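Local coordinates for protein SidF, inhibitor of growth family, member 3 (Legionella pneumophila subsp. pneumophila, PDB 4FYE) that dephosphorylates phosphoinositides, probably removing the 3-phosphate of phosphatidylinositol 3,4,5-trisphosphate, at residues Asn649-Gln654 with Leu706-Asn711; Asn27-Tyr32 with Asn181-Ile186; Met313-Leu318 with Lys337-Leu342. The protein carries 1 engineered substitution. One frame throughout, in Å; residues are numbered along the deposited sequence.

From the N terminus, contact 2 closes first: the loop 27-32 is joined to 181-186, a span of mostly helical chain, and set against the start of strand 184-189 in the six-stranded mixed sheet. Contact 3 then closes a short connection of 18 residues, bringing helix 315-320 against helix 335-349. Contact 1 closes last, bringing the phosphate-binding loop ahead of helix 652-668 to helix 701-712. The three follow one another in series; none nests or crosses. Contacts 1 and 2 still meet in space, since His707 packs on Leu185 and Thr709 on Tyr32, so helix 701-712 bridges them. Contact 3 stands apart, its nearest atoms about 17 Å from contact 2 and about 23 Å from contact 1.

Contact 1: Asn649-Gln654 with Leu706-Asn711; sequences NNDRGQ and LHHTAN. With PO4 (phosphate ion), chain B.
Asn650 is the centre of this contact, touching His707, His708 and Asn711 on one side of helix 701-712. Its OD1 accepts a hydrogen bond from Asn711 ND2 at 2.9 Å, nearly straight at 173°. CG beside its own backbone N (chi1 -74°) puts OD1 at Asn711. The accepting oxygen lies in the amide plane of Asn711, but the donor is tilted off the carbonyl plane of Asn650. Asn650 CB rests against His708 CD2 at 3.7 Å, the two side chains meeting at about a right angle. The other end of the His708 ring is fixed by ND1, hydrogen-bonded to Val714 O.

His707 points toward the 649-654 segment, where Gln654, in the first turn of helix 652-668, meets its ring. Amide and ring stack with their planes 13° apart, Gln654 NE2 lying over one face, offset toward the rim, 3.6 Å from His707 NE2. The amide is held at both ends: NE2 donates to Asn649 O at 3.0 Å, and OE1 is hydrogen-bonded to Tyr204 OH. Tyr204 in turn sets its ring steeply against that of His707.

Residues 646-652 follow the CX5R signature, the P-loop of cysteine-dependent phosphatases, with Arg652 as its arginine and Ser646 where the signature has its cysteine, probably the engineered substitution of this chain. A phosphate ion, probably from the crystallisation liquor, is bound in the loop. Its O4 is bound by Asp651 N at 3.0 Å, O1 by Arg652 N and by NE of Arg652 at 2.7 Å, and O2 by NH2 of Arg652 at 2.9 Å; Ser646 OG and Lys647 N complete the grip. The helix therefore buttresses the loop through side chains facing away from the anion, leaving backbone N-H groups, Ser646 OG and the Arg652 guanidinium to bind it, consistent with a site for a substrate phosphate.

Contact 2: Asn27-Tyr32 with Asn181-Ile186; sequences NQHLAY and NRDTLI
Tyr32 and Asp183 form the tight, buried part of this contact. Tyr32 OH donates a short hydrogen bond of 2.5 Å to Asp183 OD2, arriving on the anti side of that oxygen and 27° out of the carboxylate plane. The carboxylate lies at the edge of the phenol ring, the two planes 36° apart. Leu30 lays CD1 over one face of the same ring, 4.0 Å above it, while Leu185 brings CD2 to 4.3 Å from Tyr32 OH; the hydroxyl and the acid thus meet among aliphatic groups. Asp183 CG sits beside its own backbone N (chi1 -67°), which sends the carboxylate across to the loop, with one oxygen for Tyr32 and the other for His29. The second meeting is edge-on: Asp183 OD1 lies in the plane of the imidazole, 3.0 Å from His29 CD2, a carbon approach rather than an N-H bond.

In the fold, 27-32 belongs to the irregular link between helix 9-16 and the outermost strand 39-42. Residues 181-183 lead into strand 184-189, an inner strand of the six-stranded mixed sheet, hydrogen-bonded to 50-55 and 199-206. Behind the tight part stands helix 701-712, with Thr709 on Tyr32 and both Leu706 and His707 on Leu185.

On its solvent side the contact is looser, and the partly exposed His29 and Asn181 meet there by a flat overlap. Their ring and amide planes are stacked, with Asn181 CG 3.8 Å above the imidazole and displaced toward its rim. Support on this side comes from elsewhere: the ring is held by the hydrogen bond of His29 NE2 to Gly48 O, and the main chain by that of His29 N to Gln50 OE1.

Contact 3: Met313-Leu318 with Lys337-Leu342; sequences MTNEDL and KARAQL
Hydrogen bonds from Arg339 to Met313 and Asn315 carry the polar half of this contact. Both terminal nitrogens of the guanidinium close end-on upon one atom, Met313 O, which lies 2.7 Å from NH1 and 2.7 Å from NH2 of Arg339. NH1 also donates to Asn315 OD1 at 2.7 Å with a 162° angle at the hydrogen. Both acceptors, Met313 O and Asn315 OD1, lie in the guanidinium plane, and the Asn315 amide is nearly coplanar with it as well, 10° apart, so the three bonds hold the group flat. The side chain of Arg339 runs extended from CG to NE, with CG anti to the backbone N (chi1 -169°), and reaches across to the neighbouring helix start; its NE is hydrogen-bonded to Thr6 O, near the N terminus of the chain.

The carbonyl gripped in this way directly precedes a helix N-cap. Thr314 and Asp317 form a capping box at the head of helix 315-320: Asp317 N binds Thr314 OG1 at 3.1 Å, and Thr314 N binds Asp317 OD2 at 3.1 Å.

Apolar packing lies beneath. Leu318 CD1 touches one face of the guanidinium, 3.6 Å from Arg339 NH1, and reaches Leu342 CB at 4.0 Å. Leu342 turns CD2 to the amide of Asn315, while Ile343 and Tyr346 of helix 335-349 continue the apolar surface around Leu318.

Contact 1: Asn649-Gln654 with Leu706-Asn711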
# COMPACT_ATOMS: atom_id res chain seq x y z
N ASN A 649 -7.77 -0.04 3.34
CA ASN A 649 -6.92 -0.13 2.17
C ASN A 649 -7.57 -0.85 1.00
O ASN A 649 -6.96 -1.05 -0.03
CB ASN A 649 -5.58 -0.78 2.49
CG ASN A 649 -4.52 -0.41 1.49
OD1 ASN A 649 -4.33 0.76 1.18
ND2 ASN A 649 -3.83 -1.41 0.97
N ASN A 650 -8.81 -1.25 1.19
CA ASN A 650 -9.59 -1.85 0.12
C ASN A 650 -9.91 -0.90 -1.03
O ASN A 650 -9.96 -1.31 -2.18
CB ASN A 650 -10.86 -2.49 0.66
CG ASN A 650 -10.58 -3.78 1.39
OD1 ASN A 650 -9.69 -4.53 1.02
ND2 ASN A 650 -11.34 -4.04 2.44
N ASP A 651 -10.18 0.35 -0.71
CA ASP A 651 -10.74 1.25 -1.70
C ASP A 651 -9.87 2.40 -2.18
O ASP A 651 -9.32 2.34 -3.26
CB ASP A 651 -12.09 1.76 -1.20
CG ASP A 651 -12.89 0.68 -0.51
OD1 ASP A 651 -13.30 -0.29 -1.17
OD2 ASP A 651 -13.09 0.78 0.72
N ARG A 652 -9.74 3.45 -1.38
CA ARG A 652 -9.00 4.64 -1.81
C ARG A 652 -7.53 4.36 -2.08
O ARG A 652 -6.97 4.85 -3.04
CB ARG A 652 -9.14 5.76 -0.79
CG ARG A 652 -10.31 6.69 -1.04
CD ARG A 652 -10.62 7.53 0.17
NE ARG A 652 -10.62 6.75 1.39
CZ ARG A 652 -10.90 7.24 2.59
NH1 ARG A 652 -11.19 8.52 2.73
NH2 ARG A 652 -10.89 6.46 3.65
N GLY A 653 -6.93 3.57 -1.21
CA GLY A 653 -5.49 3.21 -1.30
C GLY A 653 -5.17 2.37 -2.51
O GLY A 653 -4.13 2.57 -3.17
N GLN A 654 -6.06 1.44 -2.83
CA GLN A 654 -5.92 0.66 -4.08
C GLN A 654 -5.91 1.53 -5.35
O GLN A 654 -5.20 1.22 -6.34
CB GLN A 654 -7.11 -0.32 -4.26
CG GLN A 654 -7.07 -1.50 -3.32
CD GLN A 654 -5.67 -2.07 -3.28
OE1 GLN A 654 -5.21 -2.66 -4.24
NE2 GLN A 654 -4.98 -1.85 -2.18
N LEU A 706 -9.04 -8.96 -7.14
CA LEU A 706 -8.43 -10.16 -6.50
C LEU A 706 -8.06 -9.91 -5.06
O LEU A 706 -8.38 -10.70 -4.20
CB LEU A 706 -7.13 -10.50 -7.22
CG LEU A 706 -7.21 -11.58 -8.27
CD1 LEU A 706 -5.81 -12.16 -8.46
CD2 LEU A 706 -8.12 -12.69 -7.71
N HIS A 707 -7.34 -8.79 -4.83
CA HIS A 707 -6.94 -8.33 -3.51
C HIS A 707 -8.17 -8.18 -2.66
O HIS A 707 -8.18 -8.72 -1.57
CB HIS A 707 -6.09 -7.06 -3.63
CG HIS A 707 -6.09 -6.19 -2.40
ND1 HIS A 707 -5.09 -6.23 -1.49
CD2 HIS A 707 -7.00 -5.24 -1.94
CE1 HIS A 707 -5.36 -5.37 -0.48
NE2 HIS A 707 -6.54 -4.77 -0.75
N HIS A 708 -9.23 -7.53 -3.17
CA HIS A 708 -10.49 -7.38 -2.40
C HIS A 708 -11.13 -8.70 -2.01
O HIS A 708 -11.71 -8.85 -0.91
CB HIS A 708 -11.48 -6.49 -3.18
CG HIS A 708 -12.59 -5.88 -2.32
ND1 HIS A 708 -13.73 -6.57 -1.94
CD2 HIS A 708 -12.73 -4.60 -1.81
CE1 HIS A 708 -14.52 -5.77 -1.20
NE2 HIS A 708 -13.93 -4.55 -1.15
N THR A 709 -11.05 -9.68 -2.89
CA THR A 709 -11.62 -10.99 -2.62
C THR A 709 -10.88 -11.67 -1.46
O THR A 709 -11.50 -12.12 -0.50
CB THR A 709 -11.64 -11.85 -3.89
OG1 THR A 709 -12.40 -11.13 -4.87
CG2 THR A 709 -12.34 -13.19 -3.64
N ALA A 710 -9.57 -11.74 -1.57
CA ALA A 710 -8.69 -12.20 -0.47
C ALA A 710 -8.92 -11.45 0.86
O ALA A 710 -8.83 -12.04 1.93
CB ALA A 710 -7.23 -12.06 -0.87
N ASN A 711 -9.24 -10.18 0.81
CA ASN A 711 -9.51 -9.50 2.04
C ASN A 711 -10.89 -9.66 2.55
O ASN A 711 -11.05 -9.62 3.75
CB ASN A 711 -9.28 -7.99 1.95
CG ASN A 711 -7.84 -7.60 2.14
OD1 ASN A 711 -6.99 -8.44 2.43
ND2 ASN A 711 -7.56 -6.33 1.94
P PO4 B . -11.00 2.98 2.23
O1 PO4 B . -11.03 4.07 1.15
O2 PO4 B . -10.64 3.58 3.58
O3 PO4 B . -12.34 2.26 2.45
O4 PO4 B . -9.96 1.92 1.85

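Contact 2: Asn27-Tyr32 with Asn181-Ile186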
# COMPACT_ATOMS: atom_id res chain seq x y z
N ASN A 27 -8.88 -27.93 -1.91
CA ASN A 27 -7.64 -27.64 -1.22
C ASN A 27 -7.28 -26.16 -1.15
O ASN A 27 -6.29 -25.79 -0.52
CB ASN A 27 -6.50 -28.44 -1.81
CG ASN A 27 -6.57 -29.94 -1.45
OD1 ASN A 27 -5.92 -30.75 -2.10
ND2 ASN A 27 -7.36 -30.30 -0.41
N GLN A 28 -8.10 -25.30 -1.76
CA GLN A 28 -7.78 -23.85 -1.77
C GLN A 28 -8.07 -23.25 -0.41
O GLN A 28 -8.94 -23.74 0.32
CB GLN A 28 -8.55 -23.14 -2.89
CG GLN A 28 -8.48 -23.90 -4.20
CD GLN A 28 -9.28 -23.31 -5.33
OE1 GLN A 28 -10.04 -22.36 -5.14
NE2 GLN A 28 -9.10 -23.85 -6.53
N HIS A 29 -7.33 -22.22 -0.05
CA HIS A 29 -7.63 -21.49 1.18
C HIS A 29 -8.98 -20.75 1.24
O HIS A 29 -9.50 -20.45 2.32
CB HIS A 29 -6.46 -20.55 1.48
CG HIS A 29 -5.14 -21.29 1.64
ND1 HIS A 29 -5.03 -22.48 2.32
CD2 HIS A 29 -3.86 -20.97 1.20
CE1 HIS A 29 -3.76 -22.90 2.28
NE2 HIS A 29 -3.04 -21.98 1.59
N LEU A 30 -9.56 -20.43 0.09
CA LEU A 30 -10.82 -19.70 0.09
C LEU A 30 -11.33 -19.66 -1.35
O LEU A 30 -10.58 -19.96 -2.29
CB LEU A 30 -10.61 -18.28 0.66
CG LEU A 30 -9.95 -17.23 -0.25
CD1 LEU A 30 -10.90 -16.08 -0.63
CD2 LEU A 30 -8.73 -16.70 0.44
N ALA A 31 -12.59 -19.31 -1.53
CA ALA A 31 -13.16 -19.35 -2.87
C ALA A 31 -12.98 -18.03 -3.59
O ALA A 31 -13.35 -16.97 -3.10
CB ALA A 31 -14.62 -19.72 -2.81
N TYR A 32 -12.39 -18.13 -4.76
CA TYR A 32 -12.22 -16.96 -5.64
C TYR A 32 -13.18 -16.85 -6.84
O TYR A 32 -13.34 -15.74 -7.37
CB TYR A 32 -10.83 -17.03 -6.17
CG TYR A 32 -9.82 -16.77 -5.14
CD1 TYR A 32 -9.45 -15.43 -4.81
CD2 TYR A 32 -9.18 -17.82 -4.49
CE1 TYR A 32 -8.46 -15.16 -3.86
CE2 TYR A 32 -8.19 -17.56 -3.53
CZ TYR A 32 -7.84 -16.25 -3.23
OH TYR A 32 -6.83 -16.02 -2.33
N ASN A 181 -3.75 -17.27 6.40
CA ASN A 181 -2.99 -17.80 5.25
C ASN A 181 -3.26 -17.10 3.94
O ASN A 181 -4.14 -17.52 3.16
CB ASN A 181 -3.15 -19.32 5.11
CG ASN A 181 -1.86 -20.02 4.69
OD1 ASN A 181 -1.67 -21.23 4.95
ND2 ASN A 181 -0.97 -19.28 4.03
N ARG A 182 -2.52 -16.02 3.71
CA ARG A 182 -2.78 -15.17 2.55
C ARG A 182 -2.00 -15.65 1.31
O ARG A 182 -0.81 -15.96 1.36
CB ARG A 182 -2.48 -13.69 2.84
CG ARG A 182 -3.08 -13.12 4.12
CD ARG A 182 -2.01 -12.91 5.19
NE ARG A 182 -1.34 -11.59 5.15
CZ ARG A 182 -1.63 -10.55 4.36
NH1 ARG A 182 -2.61 -10.59 3.45
NH2 ARG A 182 -0.91 -9.44 4.45
N ASP A 183 -2.71 -15.68 0.20
CA ASP A 183 -2.19 -16.11 -1.04
C ASP A 183 -1.40 -14.97 -1.74
O ASP A 183 -1.69 -13.77 -1.58
CB ASP A 183 -3.38 -16.53 -1.91
CG ASP A 183 -4.10 -17.75 -1.40
OD1 ASP A 183 -3.53 -18.55 -0.61
OD2 ASP A 183 -5.28 -17.94 -1.82
N THR A 184 -0.44 -15.33 -2.54
CA THR A 184 0.17 -14.35 -3.39
C THR A 184 -0.75 -14.09 -4.59
O THR A 184 -1.33 -15.03 -5.13
CB THR A 184 1.53 -14.88 -3.88
OG1 THR A 184 2.46 -14.81 -2.80
CG2 THR A 184 2.03 -13.99 -4.90
N LEU A 185 -0.87 -12.85 -5.03
CA LEU A 185 -1.75 -12.61 -6.12
C LEU A 185 -1.03 -12.01 -7.31
O LEU A 185 -0.29 -11.01 -7.17
CB LEU A 185 -2.84 -11.67 -5.68
CG LEU A 185 -3.41 -11.94 -4.30
CD1 LEU A 185 -4.18 -10.67 -3.99
CD2 LEU A 185 -4.33 -13.19 -4.31
N ILE A 186 -1.29 -12.60 -8.49
CA ILE A 186 -0.61 -12.23 -9.72
C ILE A 186 -1.54 -11.93 -10.89
O ILE A 186 -2.46 -12.69 -11.19
CB ILE A 186 0.38 -13.33 -10.15
CG1 ILE A 186 1.33 -13.65 -9.01
CG2 ILE A 186 1.28 -12.85 -11.30
CD1 ILE A 186 2.42 -14.62 -9.43

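Contact 3: Met313-Leu318 with Lys337-Leu342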
# COMPACT_ATOMS: atom_id res chain seq x y z
N MET A 313 18.65 -7.20 -1.64
CA MET A 313 20.06 -7.51 -1.90
C MET A 313 20.36 -8.91 -2.43
O MET A 313 19.86 -9.94 -1.91
CB MET A 313 20.90 -7.21 -0.68
CG MET A 313 20.75 -5.72 -0.38
SD MET A 313 21.82 -5.11 0.90
CE MET A 313 21.04 -5.92 2.24
N THR A 314 21.18 -8.94 -3.47
CA THR A 314 21.61 -10.21 -4.02
C THR A 314 22.63 -10.69 -3.05
O THR A 314 23.17 -9.91 -2.24
CB THR A 314 22.23 -10.04 -5.43
OG1 THR A 314 23.48 -9.32 -5.34
CG2 THR A 314 21.26 -9.17 -6.28
N ASN A 315 22.91 -11.95 -3.15
CA ASN A 315 24.12 -12.50 -2.55
C ASN A 315 25.43 -11.73 -2.79
O ASN A 315 26.17 -11.50 -1.84
CB ASN A 315 24.25 -13.99 -2.86
CG ASN A 315 23.19 -14.82 -2.12
OD1 ASN A 315 22.13 -14.32 -1.73
ND2 ASN A 315 23.47 -16.10 -1.95
N GLU A 316 25.71 -11.33 -4.03
CA GLU A 316 26.93 -10.55 -4.33
C GLU A 316 26.91 -9.28 -3.46
O GLU A 316 27.92 -8.94 -2.84
CB GLU A 316 26.99 -10.12 -5.79
CG GLU A 316 28.01 -10.79 -6.69
CD GLU A 316 28.33 -9.97 -7.98
OE1 GLU A 316 29.48 -10.09 -8.52
OE2 GLU A 316 27.44 -9.21 -8.47
N ASP A 317 25.76 -8.60 -3.42
CA ASP A 317 25.50 -7.38 -2.60
C ASP A 317 25.81 -7.59 -1.11
O ASP A 317 26.44 -6.77 -0.50
CB ASP A 317 24.03 -6.96 -2.73
CG ASP A 317 23.68 -6.28 -4.08
OD1 ASP A 317 24.59 -5.75 -4.78
OD2 ASP A 317 22.46 -6.28 -4.45
N LEU A 318 25.35 -8.66 -0.49
CA LEU A 318 25.67 -8.84 0.90
C LEU A 318 27.19 -9.08 1.13
O LEU A 318 27.85 -8.50 2.02
CB LEU A 318 24.83 -10.00 1.45
CG LEU A 318 23.33 -9.87 1.42
CD1 LEU A 318 22.65 -11.23 1.30
CD2 LEU A 318 22.83 -9.20 2.67
N LYS A 337 21.34 -21.99 3.11
CA LYS A 337 22.14 -21.87 4.31
C LYS A 337 23.35 -20.92 4.07
O LYS A 337 23.96 -20.41 5.01
CB LYS A 337 22.50 -23.30 4.83
CG LYS A 337 23.76 -23.53 5.70
CD LYS A 337 24.14 -22.49 6.79
CE LYS A 337 25.26 -23.01 7.73
NZ LYS A 337 26.38 -22.07 8.10
N ALA A 338 23.64 -20.69 2.80
CA ALA A 338 24.65 -19.70 2.43
C ALA A 338 24.08 -18.26 2.50
O ALA A 338 24.68 -17.39 3.12
CB ALA A 338 25.19 -20.00 1.03
N ARG A 339 22.94 -18.02 1.87
CA ARG A 339 22.27 -16.74 2.07
C ARG A 339 22.08 -16.43 3.56
O ARG A 339 22.31 -15.28 3.98
CB ARG A 339 20.94 -16.58 1.28
CG ARG A 339 20.44 -15.14 1.32
CD ARG A 339 19.45 -14.91 0.22
NE ARG A 339 18.80 -13.61 0.32
CZ ARG A 339 19.19 -12.51 -0.34
NH1 ARG A 339 20.27 -12.46 -1.16
NH2 ARG A 339 18.47 -11.44 -0.18
N ALA A 340 21.66 -17.41 4.36
CA ALA A 340 21.42 -17.09 5.78
C ALA A 340 22.71 -16.51 6.42
O ALA A 340 22.65 -15.56 7.21
CB ALA A 340 20.96 -18.35 6.56
N GLN A 341 23.84 -17.13 6.12
CA GLN A 341 25.10 -16.78 6.74
C GLN A 341 25.50 -15.36 6.28
O GLN A 341 25.91 -14.52 7.08
CB GLN A 341 26.16 -17.82 6.36
CG GLN A 341 27.43 -17.70 7.16
CD GLN A 341 28.60 -18.52 6.56
OE1 GLN A 341 28.74 -18.68 5.33
NE2 GLN A 341 29.45 -19.04 7.44
N LEU A 342 25.35 -15.09 4.99
CA LEU A 342 25.52 -13.77 4.44
C LEU A 342 24.64 -12.74 5.13
O LEU A 342 25.12 -11.67 5.46
CB LEU A 342 25.19 -13.80 2.95
CG LEU A 342 26.34 -13.98 1.97
CD1 LEU A 342 27.68 -14.24 2.65
CD2 LEU A 342 25.98 -15.00 0.90